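Side-chain contacts in glycerate 2-kinase (Pyrococcus horikoshii, PDB 1X3L), which catalyses the ATP-dependent phosphorylation of D-glycerate to 2-phosphoglycerate, with magnesium as its usual cofactor, and also accepts other nucleotides or pyrophosphate as phosphate donor: residues V73-A78 / L116-E121; L155-G160 / H164-V169; N404-L409 / L415-P420. All coordinates share one frame; numbering follows the deposited sequence.

Contact 1 (V73-A78 / L116-E121); sequences VEDGVA and LNRARE
Arg118 reaches from the last turn of helix 103-118 to Glu74, where its NH2 gives a salt bridge to Glu74 OE2 with an N-to-O distance of 2.8 Å. The bond is bent (N-H...O 133°), since OE2 is tilted from the guanidinium plane; the donor in turn comes from above the carboxylate plane. Carboxylate and guanidinium planes lie 63° apart, so this is a one-nitrogen grip and not a flat, two-pronged pairing. The close part of the contact is here: the Glu74 chain folds back at chi2 (56°) and lays its CG over one face of the guanidinium, Glu74 CG to Arg118 NH2 being 3.4 Å. Strand 75-81 and helix 103-118 belong to the alpha/beta layering round the parallel six-stranded sheet, and the bridge joins Glu74, on the segment leading along that strand, to the last turn of the helix. Ala119, the first residue past that helix, packs on Tyr52 and Val125 of neighbouring strands. Toward Asp75 the contact slackens. Asp75 CB comes no nearer than 4.0 Å to Arg118 NH1, and Asp75 OD2 stays 4.2 Å from that nitrogen, an attraction of opposite charges beyond salt-bridge range. Arg118 is exposed here and both acids partly so.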
ATOM      1  N   VAL A  73      -5.530  22.519 -13.347  1.00 47.89           N
ATOM      2  CA  VAL A  73      -4.283  22.646 -12.607  1.00 47.23           C
ATOM      3  C   VAL A  73      -3.334  23.674 -13.212  1.00 47.45           C
ATOM      4  O   VAL A  73      -2.932  23.565 -14.370  1.00 46.31           O
ATOM      5  CB  VAL A  73      -3.563  21.283 -12.515  1.00 46.75           C
ATOM      6  CG1 VAL A  73      -2.249  21.432 -11.767  1.00 46.37           C
ATOM      7  CG2 VAL A  73      -4.461  20.273 -11.814  1.00 45.79           C
ATOM      8  N   GLU A  74      -2.980  24.673 -12.411  1.00 47.25           N
ATOM      9  CA  GLU A  74      -2.078  25.727 -12.846  1.00 48.14           C
ATOM     10  C   GLU A  74      -0.744  25.132 -13.264  1.00 47.71           C
ATOM     11  O   GLU A  74      -0.200  25.479 -14.311  1.00 48.38           O
ATOM     12  CB  GLU A  74      -1.858  26.735 -11.716  1.00 48.39           C
ATOM     13  CG  GLU A  74      -0.858  27.834 -12.042  1.00 50.75           C
ATOM     14  CD  GLU A  74      -1.223  28.598 -13.300  1.00 51.39           C
ATOM     15  OE1 GLU A  74      -2.413  28.946 -13.457  1.00 50.69           O
ATOM     16  OE2 GLU A  74      -0.317  28.856 -14.124  1.00 53.18           O
ATOM     17  N   ASP A  75      -0.225  24.231 -12.437  1.00 46.40           N
ATOM     18  CA  ASP A  75       1.048  23.584 -12.713  1.00 46.77           C
ATOM     19  C   ASP A  75       1.352  22.543 -11.640  1.00 46.28           C
ATOM     20  O   ASP A  75       0.663  22.470 -10.618  1.00 47.10           O
ATOM     21  CB  ASP A  75       2.167  24.631 -12.770  1.00 47.62           C
ATOM     22  CG  ASP A  75       3.489  24.050 -13.242  1.00 49.81           C
ATOM     23  OD1 ASP A  75       3.490  23.281 -14.226  1.00 49.62           O
ATOM     24  OD2 ASP A  75       4.533  24.372 -12.637  1.00 52.43           O
ATOM     25  N   GLY A  76       2.377  21.734 -11.881  1.00 43.88           N
ATOM     26  CA  GLY A  76       2.750  20.712 -10.925  1.00 42.67           C
ATOM     27  C   GLY A  76       3.813  19.775 -11.461  1.00 40.98           C
ATOM     28  O   GLY A  76       4.346  19.980 -12.553  1.00 39.66           O
ATOM     29  N   VAL A  77       4.128  18.747 -10.685  1.00 38.53           N
ATOM     30  CA  VAL A  77       5.125  17.765 -11.088  1.00 38.06           C
ATOM     31  C   VAL A  77       4.741  16.381 -10.568  1.00 38.03           C
ATOM     32  O   VAL A  77       4.169  16.248  -9.485  1.00 36.94           O
ATOM     33  CB  VAL A  77       6.535  18.125 -10.555  1.00 37.29           C
ATOM     34  CG1 VAL A  77       6.574  18.021  -9.034  1.00 36.33           C
ATOM     35  CG2 VAL A  77       7.574  17.203 -11.179  1.00 39.39           C
ATOM     36  N   ALA A  78       5.046  15.362 -11.360  1.00 36.21           N
ATOM     37  CA  ALA A  78       4.758  13.983 -11.000  1.00 37.78           C
ATOM     38  C   ALA A  78       6.060  13.206 -11.123  1.00 37.70           C
ATOM     39  O   ALA A  78       6.639  13.120 -12.208  1.00 38.45           O
ATOM     40  CB  ALA A  78       3.699  13.407 -11.936  1.00 36.90           C
ATOM     41  N   LEU A 116       6.089  24.863  -4.641  1.00 42.99           N
ATOM     42  CA  LEU A 116       5.622  25.317  -3.336  1.00 44.88           C
ATOM     43  C   LEU A 116       6.091  26.738  -3.036  1.00 47.14           C
ATOM     44  O   LEU A 116       5.507  27.439  -2.208  1.00 49.33           O
ATOM     45  CB  LEU A 116       6.105  24.365  -2.242  1.00 41.99           C
ATOM     46  CG  LEU A 116       5.480  22.967  -2.276  1.00 39.52           C
ATOM     47  CD1 LEU A 116       6.087  22.105  -1.178  1.00 37.98           C
ATOM     48  CD2 LEU A 116       3.972  23.081  -2.102  1.00 36.48           C
ATOM     49  N   ASN A 117       7.150  27.164  -3.709  1.00 48.15           N
ATOM     50  CA  ASN A 117       7.651  28.512  -3.505  1.00 50.19           C
ATOM     51  C   ASN A 117       6.699  29.477  -4.205  1.00 49.77           C
ATOM     52  O   ASN A 117       6.458  30.584  -3.732  1.00 49.47           O
ATOM     53  CB  ASN A 117       9.059  28.653  -4.084  1.00 52.12           C
ATOM     54  CG  ASN A 117       9.641  30.030  -3.853  1.00 56.26           C
ATOM     55  OD1 ASN A 117       9.778  30.471  -2.710  1.00 57.33           O
ATOM     56  ND2 ASN A 117       9.983  30.721  -4.935  1.00 56.02           N
ATOM     57  N   ARG A 118       6.141  29.028  -5.326  1.00 50.21           N
ATOM     58  CA  ARG A 118       5.213  29.828  -6.117  1.00 50.09           C
ATOM     59  C   ARG A 118       3.778  29.827  -5.583  1.00 49.16           C
ATOM     60  O   ARG A 118       3.059  30.810  -5.741  1.00 47.96           O
ATOM     61  CB  ARG A 118       5.217  29.336  -7.566  1.00 51.85           C
ATOM     62  CG  ARG A 118       4.196  30.022  -8.454  1.00 55.57           C
ATOM     63  CD  ARG A 118       4.140  29.375  -9.830  1.00 57.97           C
ATOM     64  NE  ARG A 118       3.049  29.912 -10.636  1.00 59.67           N
ATOM     65  CZ  ARG A 118       2.696  29.435 -11.826  1.00 61.73           C
ATOM     66  NH1 ARG A 118       3.353  28.407 -12.352  1.00 61.44           N
ATOM     67  NH2 ARG A 118       1.684  29.980 -12.488  1.00 62.13           N
ATOM     68  N   ALA A 119       3.355  28.729  -4.961  1.00 48.02           N
ATOM     69  CA  ALA A 119       1.997  28.651  -4.423  1.00 48.24           C
ATOM     70  C   ALA A 119       1.811  29.653  -3.281  1.00 47.56           C
ATOM     71  O   ALA A 119       2.666  29.771  -2.404  1.00 47.33           O
ATOM     72  CB  ALA A 119       1.702  27.232  -3.935  1.00 47.08           C
ATOM     73  N   ARG A 120       0.686  30.364  -3.294  1.00 47.38           N
ATOM     74  CA  ARG A 120       0.393  31.374  -2.276  1.00 48.79           C
ATOM     75  C   ARG A 120      -0.510  30.871  -1.152  1.00 47.03           C
ATOM     76  O   ARG A 120      -1.087  29.789  -1.239  1.00 47.21           O
ATOM     77  CB  ARG A 120      -0.251  32.602  -2.933  1.00 51.36           C
ATOM     78  CG  ARG A 120       0.627  33.324  -3.955  1.00 54.18           C
ATOM     79  CD  ARG A 120       1.880  33.913  -3.312  1.00 59.62           C
ATOM     80  NE  ARG A 120       2.996  32.969  -3.299  1.00 63.28           N
ATOM     81  CZ  ARG A 120       4.075  33.091  -2.530  1.00 65.46           C
ATOM     82  NH1 ARG A 120       4.193  34.119  -1.696  1.00 66.02           N
ATOM     83  NH2 ARG A 120       5.042  32.187  -2.600  1.00 65.57           N
ATOM     84  N   GLU A 121      -0.639  31.671  -0.097  1.00 44.81           N
ATOM     85  CA  GLU A 121      -1.464  31.302   1.047  1.00 42.83           C
ATOM     86  C   GLU A 121      -2.925  31.053   0.679  1.00 42.70           C
ATOM     87  O   GLU A 121      -3.679  30.494   1.471  1.00 41.24           O
ATOM     88  CB  GLU A 121      -1.407  32.390   2.127  1.00 41.46           C
ATOM     89  CG  GLU A 121      -0.037  32.612   2.771  1.00 42.02           C
ATOM     90  CD  GLU A 121       0.985  33.216   1.819  1.00 42.68           C
ATOM     91  OE1 GLU A 121       0.575  33.880   0.841  1.00 43.94           O
ATOM     92  OE2 GLU A 121       2.201  33.043   2.056  1.00 42.13           O
TER

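Contact 2 (L155-G160 / H164-V169); sequences LLLKSG and HEINTV
Ile166 fits against both Leu156 and Leu157 of the facing helix. Leu156 and Ile166 run past each other in opposite directions, which gives each a flank to lie against: Leu156 CD1 rests on Ile166 CG2 at 3.7 Å, while Ile166 CG1 lies 3.8 Å from Leu156 CB, nearer the backbone. The branch of isoleucine makes this double fit possible, since CG2 is anti to the backbone N and CG1, with chi1 at -69°, is anti to the carbonyl carbon. The far end of CG1 carries Ile166 CD1 onward to Leu157, whose CD2 it meets at 3.7 Å, the two side chains crossing at about a right angle. The same methyl of Leu156, CD1, also approaches Val169 CB at 4.1 Å, so it sits between Ile166 and Val169, one turn apart. The backbones come as near as 6.5 Å between the CA atoms of Leu156 and Ile166. Leu224 and Ile223 of helix 217-226 add apolar cover to Leu156 and Val169 respectively. Helices 146-158 and 163-171, joined by a four-residue link, thus form a helical hairpin packed through aliphatic side chains.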
ATOM      1  N   LEU A 155      25.353   1.824   5.841  1.00 65.19           N
ATOM      2  CA  LEU A 155      25.960   1.498   7.124  1.00 64.93           C
ATOM      3  C   LEU A 155      24.877   1.128   8.132  1.00 65.52           C
ATOM      4  O   LEU A 155      25.125   0.382   9.080  1.00 64.64           O
ATOM      5  CB  LEU A 155      26.778   2.685   7.639  1.00 65.34           C
ATOM      6  CG  LEU A 155      27.985   3.075   6.781  1.00 65.34           C
ATOM      7  CD1 LEU A 155      28.625   4.334   7.340  1.00 65.65           C
ATOM      8  CD2 LEU A 155      28.987   1.929   6.751  1.00 65.48           C
ATOM      9  N   LEU A 156      23.675   1.654   7.920  1.00 65.74           N
ATOM     10  CA  LEU A 156      22.560   1.363   8.809  1.00 66.65           C
ATOM     11  C   LEU A 156      22.139  -0.091   8.628  1.00 66.85           C
ATOM     12  O   LEU A 156      21.905  -0.809   9.601  1.00 66.61           O
ATOM     13  CB  LEU A 156      21.385   2.298   8.511  1.00 65.64           C
ATOM     14  CG  LEU A 156      21.602   3.763   8.897  1.00 64.57           C
ATOM     15  CD1 LEU A 156      20.444   4.604   8.406  1.00 64.43           C
ATOM     16  CD2 LEU A 156      21.739   3.876  10.404  1.00 64.00           C
ATOM     17  N   LEU A 157      22.058  -0.520   7.373  1.00 67.82           N
ATOM     18  CA  LEU A 157      21.679  -1.891   7.053  1.00 68.67           C
ATOM     19  C   LEU A 157      22.813  -2.848   7.411  1.00 69.62           C
ATOM     20  O   LEU A 157      22.603  -3.843   8.104  1.00 70.05           O
ATOM     21  CB  LEU A 157      21.354  -2.006   5.564  1.00 67.86           C
ATOM     22  CG  LEU A 157      20.209  -1.122   5.066  1.00 67.87           C
ATOM     23  CD1 LEU A 157      20.158  -1.159   3.551  1.00 67.58           C
ATOM     24  CD2 LEU A 157      18.892  -1.599   5.663  1.00 68.35           C
ATOM     25  N   LYS A 158      24.016  -2.539   6.939  1.00 71.21           N
ATOM     26  CA  LYS A 158      25.184  -3.368   7.211  1.00 72.39           C
ATOM     27  C   LYS A 158      25.331  -3.732   8.684  1.00 72.67           C
ATOM     28  O   LYS A 158      25.781  -4.828   9.017  1.00 73.06           O
ATOM     29  CB  LYS A 158      26.460  -2.658   6.749  1.00 73.37           C
ATOM     30  CG  LYS A 158      26.916  -2.999   5.339  1.00 74.75           C
ATOM     31  CD  LYS A 158      28.286  -2.389   5.069  1.00 75.24           C
ATOM     32  CE  LYS A 158      28.845  -2.818   3.720  1.00 76.44           C
ATOM     33  NZ  LYS A 158      30.200  -2.237   3.484  1.00 76.64           N
ATOM     34  N   SER A 159      24.958  -2.813   9.568  1.00 73.06           N
ATOM     35  CA  SER A 159      25.080  -3.057  11.001  1.00 73.03           C
ATOM     36  C   SER A 159      23.791  -3.586  11.618  1.00 72.77           C
ATOM     37  O   SER A 159      23.671  -3.678  12.840  1.00 72.78           O
ATOM     38  CB  SER A 159      25.495  -1.770  11.714  1.00 73.75           C
ATOM     39  OG  SER A 159      24.505  -0.770  11.553  1.00 75.23           O
ATOM     40  N   GLY A 160      22.832  -3.936  10.767  1.00 72.37           N
ATOM     41  CA  GLY A 160      21.568  -4.450  11.260  1.00 72.33           C
ATOM     42  C   GLY A 160      20.855  -3.447  12.141  1.00 72.21           C
ATOM     43  O   GLY A 160      20.987  -3.473  13.365  1.00 72.59           O
ATOM     44  N   HIS A 164      12.524   1.373  11.719  1.00 64.37           N
ATOM     45  CA  HIS A 164      12.049   2.674  12.175  1.00 63.72           C
ATOM     46  C   HIS A 164      13.209   3.559  12.631  1.00 61.90           C
ATOM     47  O   HIS A 164      13.106   4.788  12.610  1.00 61.32           O
ATOM     48  CB  HIS A 164      11.024   2.507  13.304  1.00 64.69           C
ATOM     49  CG  HIS A 164      11.607   2.020  14.592  1.00 67.01           C
ATOM     50  ND1 HIS A 164      12.341   2.831  15.432  1.00 68.21           N
ATOM     51  CD2 HIS A 164      11.552   0.807  15.193  1.00 68.20           C
ATOM     52  CE1 HIS A 164      12.711   2.139  16.495  1.00 68.08           C
ATOM     53  NE2 HIS A 164      12.244   0.909  16.376  1.00 68.02           N
ATOM     54  N   GLU A 165      14.311   2.932  13.037  1.00 59.81           N
ATOM     55  CA  GLU A 165      15.492   3.668  13.479  1.00 58.51           C
ATOM     56  C   GLU A 165      16.204   4.229  12.256  1.00 56.70           C
ATOM     57  O   GLU A 165      16.869   5.259  12.332  1.00 56.00           O
ATOM     58  CB  GLU A 165      16.448   2.752  14.253  1.00 58.54           C
ATOM     59  CG  GLU A 165      15.865   2.176  15.530  1.00 59.10           C
ATOM     60  CD  GLU A 165      16.848   1.294  16.280  1.00 59.23           C
ATOM     61  OE1 GLU A 165      17.357   0.326  15.682  1.00 58.72           O
ATOM     62  OE2 GLU A 165      17.110   1.568  17.469  1.00 59.55           O
ATOM     63  N   ILE A 166      16.060   3.533  11.134  1.00 54.67           N
ATOM     64  CA  ILE A 166      16.671   3.947   9.880  1.00 54.20           C
ATOM     65  C   ILE A 166      15.870   5.106   9.308  1.00 53.15           C
ATOM     66  O   ILE A 166      16.428   6.012   8.689  1.00 52.34           O
ATOM     67  CB  ILE A 166      16.696   2.781   8.864  1.00 55.18           C
ATOM     68  CG1 ILE A 166      17.676   1.707   9.344  1.00 55.61           C
ATOM     69  CG2 ILE A 166      17.078   3.288   7.478  1.00 54.49           C
ATOM     70  CD1 ILE A 166      17.749   0.484   8.450  1.00 56.33           C
ATOM     71  N   ASN A 167      14.558   5.064   9.524  1.00 51.79           N
ATOM     72  CA  ASN A 167      13.658   6.112   9.058  1.00 50.13           C
ATOM     73  C   ASN A 167      13.924   7.380   9.862  1.00 47.50           C
ATOM     74  O   ASN A 167      13.821   8.488   9.344  1.00 47.10           O
ATOM     75  CB  ASN A 167      12.200   5.693   9.257  1.00 52.89           C
ATOM     76  CG  ASN A 167      11.814   4.499   8.410  1.00 56.24           C
ATOM     77  OD1 ASN A 167      12.634   3.965   7.661  1.00 56.92           O
ATOM     78  ND2 ASN A 167      10.561   4.068   8.526  1.00 56.55           N
ATOM     79  N   THR A 168      14.257   7.206  11.135  1.00 44.92           N
ATOM     80  CA  THR A 168      14.545   8.335  12.011  1.00 44.82           C
ATOM     81  C   THR A 168      15.773   9.084  11.515  1.00 43.50           C
ATOM     82  O   THR A 168      15.774  10.315  11.435  1.00 42.20           O
ATOM     83  CB  THR A 168      14.798   7.868  13.450  1.00 44.07           C
ATOM     84  OG1 THR A 168      13.578   7.361  14.001  1.00 46.09           O
ATOM     85  CG2 THR A 168      15.309   9.020  14.309  1.00 44.22           C
ATOM     86  N   VAL A 169      16.818   8.334  11.185  1.00 41.65           N
ATOM     87  CA  VAL A 169      18.041   8.938  10.691  1.00 40.77           C
ATOM     88  C   VAL A 169      17.794   9.572   9.328  1.00 40.16           C
ATOM     89  O   VAL A 169      18.149  10.726   9.116  1.00 38.37           O
ATOM     90  CB  VAL A 169      19.182   7.900  10.582  1.00 40.80           C
ATOM     91  CG1 VAL A 169      20.420   8.546   9.980  1.00 40.36           C
ATOM     92  CG2 VAL A 169      19.511   7.341  11.959  1.00 41.39           C
TER

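Contact 3 (N404-L409 / L415-P420); sequences NSYEAL and LLFTGP
Leu415 faces Tyr406 with one methyl and Leu409 with the other, and this division of its fork organises the contact. Its CD1 sits over one face of the tyrosine ring as a CH-pi contact, 3.7 Å from the centroid and 21° off the ring normal. The methyl is displaced toward the rim, so the ring atom nearest to Leu415 CD1 is Tyr406 CE1 at 3.4 Å. The two side chains cross at about a right angle, with the methyl and not the leucine flank on the ring face. Tyr406 can do this because its CG is anti to the backbone N (chi1 -179°), which swings the ring out toward Leu415 and Phe417. The second methyl, Leu415 CD2, lies 3.6 Å from CB of Leu409, a residue about one helical turn on from Tyr406.

Phe417 extends the row along the same chain. Its CZ comes 3.6 Å from Tyr406 OH, and the hydroxyl oxygen stands at the phenyl edge, near the ring plane. The two aromatic side chains also cross at about a right angle, but they meet through this corner without stacking. Where the backbones draw together, a water accepts from Leu415 N and donates to Leu409 O, its oxygen 3.2 Å from that carbonyl oxygen. The tyrosine ring has a cation-pi partner in Lys340 besides. Helix 405-411 is thereby packed on the short edge strand 415-416, which follows it after a three-residue link and borders the mixed sheet of the MOFRL region.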
ATOM      1  N   ASN A 404       4.458 -26.310  -3.173  1.00 32.47           N
ATOM      2  CA  ASN A 404       4.242 -26.411  -4.604  1.00 32.16           C
ATOM      3  C   ASN A 404       2.735 -26.269  -4.873  1.00 30.95           C
ATOM      4  O   ASN A 404       2.180 -26.962  -5.731  1.00 29.17           O
ATOM      5  CB  ASN A 404       4.761 -27.782  -5.057  1.00 32.68           C
ATOM      6  CG  ASN A 404       4.944 -27.884  -6.551  1.00 33.56           C
ATOM      7  OD1 ASN A 404       5.415 -26.949  -7.199  1.00 35.71           O
ATOM      8  ND2 ASN A 404       4.594 -29.038  -7.107  1.00 35.68           N
ATOM      9  N   SER A 405       2.079 -25.365  -4.142  1.00 27.68           N
ATOM     10  CA  SER A 405       0.632 -25.175  -4.287  1.00 26.46           C
ATOM     11  C   SER A 405       0.192 -24.722  -5.682  1.00 26.25           C
ATOM     12  O   SER A 405      -0.913 -25.032  -6.111  1.00 26.81           O
ATOM     13  CB  SER A 405       0.109 -24.184  -3.237  1.00 24.60           C
ATOM     14  OG  SER A 405       0.734 -22.917  -3.367  1.00 25.31           O
ATOM     15  N   TYR A 406       1.049 -23.995  -6.389  1.00 25.82           N
ATOM     16  CA  TYR A 406       0.700 -23.534  -7.734  1.00 29.46           C
ATOM     17  C   TYR A 406       0.331 -24.711  -8.635  1.00 30.18           C
ATOM     18  O   TYR A 406      -0.681 -24.677  -9.336  1.00 31.35           O
ATOM     19  CB  TYR A 406       1.873 -22.775  -8.362  1.00 29.55           C
ATOM     20  CG  TYR A 406       1.602 -22.234  -9.761  1.00 31.00           C
ATOM     21  CD1 TYR A 406       1.177 -20.920  -9.950  1.00 30.29           C
ATOM     22  CD2 TYR A 406       1.809 -23.027 -10.896  1.00 30.19           C
ATOM     23  CE1 TYR A 406       0.974 -20.397 -11.229  1.00 30.60           C
ATOM     24  CE2 TYR A 406       1.604 -22.515 -12.187  1.00 28.44           C
ATOM     25  CZ  TYR A 406       1.192 -21.198 -12.341  1.00 32.12           C
ATOM     26  OH  TYR A 406       1.009 -20.664 -13.598  1.00 32.22           O
ATOM     27  N   GLU A 407       1.156 -25.755  -8.614  1.00 30.88           N
ATOM     28  CA  GLU A 407       0.919 -26.920  -9.454  1.00 31.12           C
ATOM     29  C   GLU A 407      -0.372 -27.664  -9.128  1.00 31.65           C
ATOM     30  O   GLU A 407      -1.013 -28.228 -10.021  1.00 31.48           O
ATOM     31  CB  GLU A 407       2.109 -27.880  -9.361  1.00 34.53           C
ATOM     32  CG  GLU A 407       3.430 -27.280  -9.822  1.00 39.30           C
ATOM     33  CD  GLU A 407       3.357 -26.729 -11.234  1.00 41.80           C
ATOM     34  OE1 GLU A 407       2.872 -27.451 -12.129  1.00 43.20           O
ATOM     35  OE2 GLU A 407       3.788 -25.577 -11.451  1.00 45.84           O
ATOM     36  N   ALA A 408      -0.759 -27.675  -7.857  1.00 28.51           N
ATOM     37  CA  ALA A 408      -1.986 -28.366  -7.470  1.00 29.40           C
ATOM     38  C   ALA A 408      -3.200 -27.570  -7.925  1.00 29.04           C
ATOM     39  O   ALA A 408      -4.099 -28.110  -8.568  1.00 30.31           O
ATOM     40  CB  ALA A 408      -2.031 -28.573  -5.954  1.00 27.77           C
ATOM     41  N   LEU A 409      -3.218 -26.284  -7.584  1.00 29.33           N
ATOM     42  CA  LEU A 409      -4.330 -25.415  -7.956  1.00 27.92           C
ATOM     43  C   LEU A 409      -4.500 -25.348  -9.470  1.00 27.88           C
ATOM     44  O   LEU A 409      -5.620 -25.262  -9.969  1.00 25.21           O
ATOM     45  CB  LEU A 409      -4.109 -24.004  -7.405  1.00 25.40           C
ATOM     46  CG  LEU A 409      -4.152 -23.847  -5.877  1.00 25.40           C
ATOM     47  CD1 LEU A 409      -3.816 -22.407  -5.505  1.00 22.66           C
ATOM     48  CD2 LEU A 409      -5.542 -24.230  -5.351  1.00 24.16           C
ATOM     49  N   LEU A 415      -6.397 -21.535  -9.737  1.00 27.22           N
ATOM     50  CA  LEU A 415      -5.528 -20.370  -9.806  1.00 28.57           C
ATOM     51  C   LEU A 415      -6.322 -19.132 -10.190  1.00 30.38           C
ATOM     52  O   LEU A 415      -7.252 -19.201 -10.990  1.00 30.62           O
ATOM     53  CB  LEU A 415      -4.406 -20.578 -10.827  1.00 26.61           C
ATOM     54  CG  LEU A 415      -3.314 -21.579 -10.445  1.00 30.93           C
ATOM     55  CD1 LEU A 415      -2.240 -21.587 -11.526  1.00 30.82           C
ATOM     56  CD2 LEU A 415      -2.701 -21.176  -9.100  1.00 30.45           C
ATOM     57  N   LEU A 416      -5.950 -18.002  -9.604  1.00 30.70           N
ATOM     58  CA  LEU A 416      -6.600 -16.740  -9.911  1.00 31.94           C
ATOM     59  C   LEU A 416      -5.567 -15.841 -10.576  1.00 31.73           C
ATOM     60  O   LEU A 416      -4.554 -15.498  -9.964  1.00 31.09           O
ATOM     61  CB  LEU A 416      -7.114 -16.066  -8.637  1.00 33.77           C
ATOM     62  CG  LEU A 416      -7.877 -14.763  -8.907  1.00 35.91           C
ATOM     63  CD1 LEU A 416      -9.173 -15.087  -9.646  1.00 35.68           C
ATOM     64  CD2 LEU A 416      -8.178 -14.046  -7.609  1.00 34.41           C
ATOM     65  N   PHE A 417      -5.816 -15.484 -11.833  1.00 29.64           N
ATOM     66  CA  PHE A 417      -4.926 -14.611 -12.593  1.00 29.87           C
ATOM     67  C   PHE A 417      -5.626 -13.290 -12.852  1.00 30.53           C
ATOM     68  O   PHE A 417      -6.675 -13.262 -13.489  1.00 29.85           O
ATOM     69  CB  PHE A 417      -4.584 -15.230 -13.947  1.00 28.20           C
ATOM     70  CG  PHE A 417      -3.632 -16.377 -13.872  1.00 28.39           C
ATOM     71  CD1 PHE A 417      -2.261 -16.163 -13.960  1.00 27.78           C
ATOM     72  CD2 PHE A 417      -4.102 -17.676 -13.729  1.00 26.23           C
ATOM     73  CE1 PHE A 417      -1.368 -17.229 -13.912  1.00 29.75           C
ATOM     74  CE2 PHE A 417      -3.220 -18.750 -13.680  1.00 29.43           C
ATOM     75  CZ  PHE A 417      -1.847 -18.525 -13.771  1.00 29.94           C
ATOM     76  N   THR A 418      -5.043 -12.196 -12.375  1.00 31.31           N
ATOM     77  CA  THR A 418      -5.626 -10.877 -12.586  1.00 31.17           C
ATOM     78  C   THR A 418      -4.837 -10.134 -13.661  1.00 32.82           C
ATOM     79  O   THR A 418      -5.358  -9.239 -14.332  1.00 31.41           O
ATOM     80  CB  THR A 418      -5.551 -10.027 -11.309  1.00 32.02           C
ATOM     81  OG1 THR A 418      -4.178  -9.906 -10.913  1.00 29.94           O
ATOM     82  CG2 THR A 418      -6.347 -10.675 -10.174  1.00 32.31           C
ATOM     83  N   GLY A 419      -3.574 -10.516 -13.827  1.00 31.92           N
ATOM     84  CA  GLY A 419      -2.731  -9.818 -14.775  1.00 31.54           C
ATOM     85  C   GLY A 419      -2.377  -8.526 -14.062  1.00 32.04           C
ATOM     86  O   GLY A 419      -2.682  -8.393 -12.869  1.00 31.05           O
ATOM     87  N   PRO A 420      -1.744  -7.554 -14.735  1.00 31.65           N
ATOM     88  CA  PRO A 420      -1.402  -6.302 -14.049  1.00 32.84           C
ATOM     89  C   PRO A 420      -2.634  -5.612 -13.457  1.00 33.53           C
ATOM     90  O   PRO A 420      -3.683  -5.521 -14.101  1.00 34.16           O
ATOM     91  CB  PRO A 420      -0.732  -5.475 -15.143  1.00 33.28           C
ATOM     92  CG  PRO A 420      -1.386  -5.989 -16.408  1.00 33.87           C
ATOM     93  CD  PRO A 420      -1.399  -7.485 -16.165  1.00 33.16           C
TER
HETATM   94  O   HOH W   1      -6.168 -23.212 -12.364  1.00 37.98           O

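Along the chain the three contacts follow in series. Contacts 1 and 2 both fall in the DUF4147 range, with centres 34 Å apart and nearest atoms about 19 Å apart; contact 1 joins strand 75-81 of the parallel sheet to helix 103-118, whereas contact 2 pairs two helices that come, in sequence, between strands 124-129 and 188-194 of that sheet. Contact 3 belongs to the MOFRL range, at the border of the mixed sheet. Its centre is 45 Å from that of contact 1, on the opposite side of the chain's centre, and 36 Å from that of contact 2. None touches another, so each is local packing within its own part of this two-part kinase.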